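Putative L-alanine-DL-glutamate epimerase (PDB 3GO2) belongs to the mandelate racemase/muconate lactonizing enzyme family, binds magnesium and is probably a racemase or epimerase. Local coordinates at residues I162-F167 and I216-N221. Sequence-based numbering, arbitrary orientation.
Sequences IKTNIF and ILLDLN. With MG (magnesium ion), chain B.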
ATOM      1  N   ILE A 162      29.418  -9.378 -24.511  1.00 14.51           N
ATOM      2  CA  ILE A 162      29.378 -10.833 -24.394  1.00 14.13           C
ATOM      3  C   ILE A 162      28.640 -11.212 -23.115  1.00 14.38           C
ATOM      4  O   ILE A 162      28.654 -10.436 -22.158  1.00 14.68           O
ATOM      5  CB  ILE A 162      30.820 -11.462 -24.358  1.00 15.24           C
ATOM      6  CG1 ILE A 162      31.636 -10.922 -23.195  1.00 15.53           C
ATOM      7  CG2 ILE A 162      31.542 -11.190 -25.678  1.00 15.03           C
ATOM      8  CD1 ILE A 162      33.074 -11.469 -23.149  1.00 17.20           C
ATOM      9  N   LYS A 163      28.013 -12.392 -23.106  1.00 13.71           N
ATOM     10  CA  LYS A 163      27.347 -12.902 -21.922  1.00 13.58           C
ATOM     11  C   LYS A 163      27.878 -14.244 -21.497  1.00 14.22           C
ATOM     12  O   LYS A 163      27.993 -15.141 -22.313  1.00 14.94           O
ATOM     13  CB  LYS A 163      25.851 -13.008 -22.144  1.00 13.68           C
ATOM     14  CG  LYS A 163      25.078 -13.231 -20.842  1.00 13.93           C
ATOM     15  CD  LYS A 163      23.546 -13.063 -20.967  1.00 12.97           C
ATOM     16  CE  LYS A 163      22.817 -14.268 -21.555  1.00 13.75           C
ATOM     17  NZ  LYS A 163      21.337 -14.019 -21.729  1.00 15.59           N
ATOM     18  N   THR A 164      28.187 -14.383 -20.212  1.00 14.82           N
ATOM     19  CA  THR A 164      28.609 -15.663 -19.658  1.00 14.70           C
ATOM     20  C   THR A 164      27.636 -16.134 -18.569  1.00 15.27           C
ATOM     21  O   THR A 164      26.676 -15.439 -18.229  1.00 15.63           O
ATOM     22  CB  THR A 164      30.063 -15.600 -19.093  1.00 15.50           C
ATOM     23  OG1 THR A 164      30.533 -16.931 -18.868  1.00 15.35           O
ATOM     24  CG2 THR A 164      30.157 -14.731 -17.809  1.00 15.71           C
ATOM     25  N   ASN A 165      27.915 -17.310 -18.030  1.00 14.12           N
ATOM     26  CA  ASN A 165      27.100 -17.943 -16.981  1.00 15.44           C
ATOM     27  C   ASN A 165      28.025 -18.256 -15.789  1.00 15.99           C
ATOM     28  O   ASN A 165      29.047 -17.576 -15.604  1.00 16.15           O
ATOM     29  CB  ASN A 165      26.419 -19.179 -17.530  1.00 14.68           C
ATOM     30  CG  ASN A 165      25.465 -18.874 -18.678  1.00 14.87           C
ATOM     31  OD1 ASN A 165      24.225 -18.789 -18.483  1.00 19.58           O
ATOM     32  ND2 ASN A 165      26.009 -18.704 -19.864  1.00 13.07           N
ATOM     33  N   ILE A 166      27.670 -19.234 -14.971  1.00 16.22           N
ATOM     34  CA  ILE A 166      28.426 -19.540 -13.750  1.00 15.75           C
ATOM     35  C   ILE A 166      29.277 -20.797 -13.963  1.00 16.15           C
ATOM     36  O   ILE A 166      28.743 -21.866 -14.312  1.00 15.37           O
ATOM     37  CB  ILE A 166      27.513 -19.774 -12.526  1.00 15.98           C
ATOM     38  CG1 ILE A 166      26.431 -18.692 -12.420  1.00 17.33           C
ATOM     39  CG2 ILE A 166      28.368 -19.841 -11.215  1.00 16.76           C
ATOM     40  CD1 ILE A 166      25.364 -18.992 -11.363  1.00 16.32           C
ATOM     41  N   PHE A 167      30.586 -20.652 -13.712  1.00 16.30           N
ATOM     42  CA  PHE A 167      31.543 -21.724 -13.919  1.00 17.42           C
ATOM     43  C   PHE A 167      32.463 -21.930 -12.739  1.00 18.04           C
ATOM     44  O   PHE A 167      32.946 -20.968 -12.134  1.00 18.42           O
ATOM     45  CB  PHE A 167      32.375 -21.482 -15.183  1.00 17.91           C
ATOM     46  CG  PHE A 167      31.580 -21.630 -16.415  1.00 16.87           C
ATOM     47  CD1 PHE A 167      31.314 -22.894 -16.920  1.00 18.81           C
ATOM     48  CD2 PHE A 167      31.000 -20.530 -17.023  1.00 19.34           C
ATOM     49  CE1 PHE A 167      30.521 -23.027 -18.028  1.00 19.13           C
ATOM     50  CE2 PHE A 167      30.204 -20.692 -18.138  1.00 18.41           C
ATOM     51  CZ  PHE A 167      29.982 -21.941 -18.619  1.00 16.05           C
ATOM     52  N   ILE A 216      30.357  -6.791 -20.483  1.00 15.42           N
ATOM     53  CA  ILE A 216      30.174  -8.159 -20.012  1.00 14.83           C
ATOM     54  C   ILE A 216      28.815  -8.253 -19.309  1.00 14.68           C
ATOM     55  O   ILE A 216      28.515  -7.456 -18.420  1.00 14.57           O
ATOM     56  CB  ILE A 216      31.311  -8.569 -19.050  1.00 14.86           C
ATOM     57  CG1 ILE A 216      32.637  -8.666 -19.835  1.00 15.78           C
ATOM     58  CG2 ILE A 216      31.023  -9.903 -18.381  1.00 17.06           C
ATOM     59  CD1 ILE A 216      33.851  -8.904 -18.965  1.00 17.56           C
ATOM     60  N   LEU A 217      28.006  -9.206 -19.756  1.00 13.68           N
ATOM     61  CA  LEU A 217      26.717  -9.550 -19.162  1.00 13.95           C
ATOM     62  C   LEU A 217      26.907 -10.850 -18.387  1.00 14.01           C
ATOM     63  O   LEU A 217      27.655 -11.741 -18.822  1.00 14.33           O
ATOM     64  CB  LEU A 217      25.650  -9.759 -20.250  1.00 13.02           C
ATOM     65  CG  LEU A 217      25.179  -8.547 -21.058  1.00 13.44           C
ATOM     66  CD1 LEU A 217      26.305  -7.877 -21.952  1.00 14.10           C
ATOM     67  CD2 LEU A 217      24.028  -9.023 -21.918  1.00 13.99           C
ATOM     68  N   LEU A 218      26.204 -10.981 -17.261  1.00 14.01           N
ATOM     69  CA  LEU A 218      26.278 -12.162 -16.415  1.00 14.30           C
ATOM     70  C   LEU A 218      24.875 -12.748 -16.258  1.00 14.53           C
ATOM     71  O   LEU A 218      23.980 -12.072 -15.782  1.00 15.99           O
ATOM     72  CB  LEU A 218      26.853 -11.840 -15.046  1.00 13.94           C
ATOM     73  CG  LEU A 218      26.911 -12.989 -14.030  1.00 14.17           C
ATOM     74  CD1 LEU A 218      27.780 -14.178 -14.530  1.00 16.54           C
ATOM     75  CD2 LEU A 218      27.432 -12.470 -12.675  1.00 15.98           C
ATOM     76  N   ASP A 219      24.696 -13.988 -16.669  1.00 14.15           N
ATOM     77  CA  ASP A 219      23.398 -14.662 -16.533  1.00 14.27           C
ATOM     78  C   ASP A 219      23.487 -15.680 -15.411  1.00 14.42           C
ATOM     79  O   ASP A 219      24.270 -16.658 -15.463  1.00 14.41           O
ATOM     80  CB  ASP A 219      23.044 -15.328 -17.864  1.00 14.38           C
ATOM     81  CG  ASP A 219      21.607 -15.792 -17.962  1.00 15.88           C
ATOM     82  OD1 ASP A 219      20.862 -15.747 -16.955  1.00 14.98           O
ATOM     83  OD2 ASP A 219      21.235 -16.243 -19.078  1.00 15.77           O
ATOM     84  N   LEU A 220      22.640 -15.469 -14.410  1.00 13.32           N
ATOM     85  CA  LEU A 220      22.504 -16.375 -13.289  1.00 13.62           C
ATOM     86  C   LEU A 220      21.321 -17.329 -13.386  1.00 13.71           C
ATOM     87  O   LEU A 220      21.155 -18.198 -12.523  1.00 13.65           O
ATOM     88  CB  LEU A 220      22.405 -15.565 -12.003  1.00 13.43           C
ATOM     89  CG  LEU A 220      23.527 -14.573 -11.781  1.00 13.70           C
ATOM     90  CD1 LEU A 220      23.247 -13.739 -10.484  1.00 12.68           C
ATOM     91  CD2 LEU A 220      24.901 -15.292 -11.720  1.00 15.16           C
ATOM     92  N   ASN A 221      20.502 -17.171 -14.430  1.00 13.60           N
ATOM     93  CA  ASN A 221      19.333 -18.000 -14.648  1.00 13.59           C
ATOM     94  C   ASN A 221      18.518 -18.114 -13.338  1.00 12.61           C
ATOM     95  O   ASN A 221      18.252 -17.099 -12.716  1.00 12.95           O
ATOM     96  CB  ASN A 221      19.717 -19.351 -15.249  1.00 12.81           C
ATOM     97  CG  ASN A 221      20.234 -19.245 -16.677  1.00 16.49           C
ATOM     98  OD1 ASN A 221      19.457 -19.251 -17.654  1.00 20.96           O
ATOM     99  ND2 ASN A 221      21.518 -19.153 -16.803  1.00 16.45           N
TER
HETATM  100 MG    MG B 408      19.150 -16.323 -20.039  1.00 41.45          MG
HETATM  101  O   HOH W   1      22.491 -17.811 -20.795  1.00 19.53           O
HETATM  102  O   HOH W   2      18.326 -15.911 -17.841  1.00 23.09           O
HETATM  103  O   HOH W   3      19.100 -18.099 -20.238  1.00 29.23           O
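The side-chain amides of Asn165 and Asn221 are nearly coplanar, 12° apart. They meet through a weak, bent hydrogen bond from Asn221 ND2 to Asn165 OD1, 3.2 Å long. The same Asn165 OD1 lies 3.7 Å from Asp219 CB, while Asn165 ND2 bonds to Thr128. The Asp219 carboxylate is the other flat group. One of its oxygens, OD2, binds the magnesium ion at 2.3 Å. The other, OD1, accepts a hydrogen bond from Asn221 N, which comes from above one face, 40° out of the plane, and closes an Asx turn. Asn165 OD1 lies over that same face. Lys163 NZ lies over the other face, and the ion is displaced slightly toward that side. A water bridges Asp219 OD2 and Asn165 OD1. A further water sits 2.4 Å from the magnesium ion and also bonds to Asp219 OD1.

Lys163 crosses Leu217 at about a right angle, its CG 3.6 Å from Leu217 CB. A bend at chi3 (80°) carries NZ to Asp219 OD2, a weak salt-bridge contact of 3.5 Å. The stronger partner of Lys163 NZ is Glu245, and Tyr122 also bonds to it.

The backbones pair as parallel strands. Leu217 N bonds to Ile162 O (2.8 Å), Thr164 N to Leu217 O, and Asp219 N to Thr164 O. Ile162 and Ile216 lie side by side toward helix 193-210. Farther along, Ile166 CD1 meets Leu220 CD2 at 3.7 Å.

Glu269 also binds the ion, and Glu245 belongs to the same metal site. Acidic ligands at the C-terminal ends of successive strands, with a lysine beside them, are characteristic of the enolase-superfamily barrel active site.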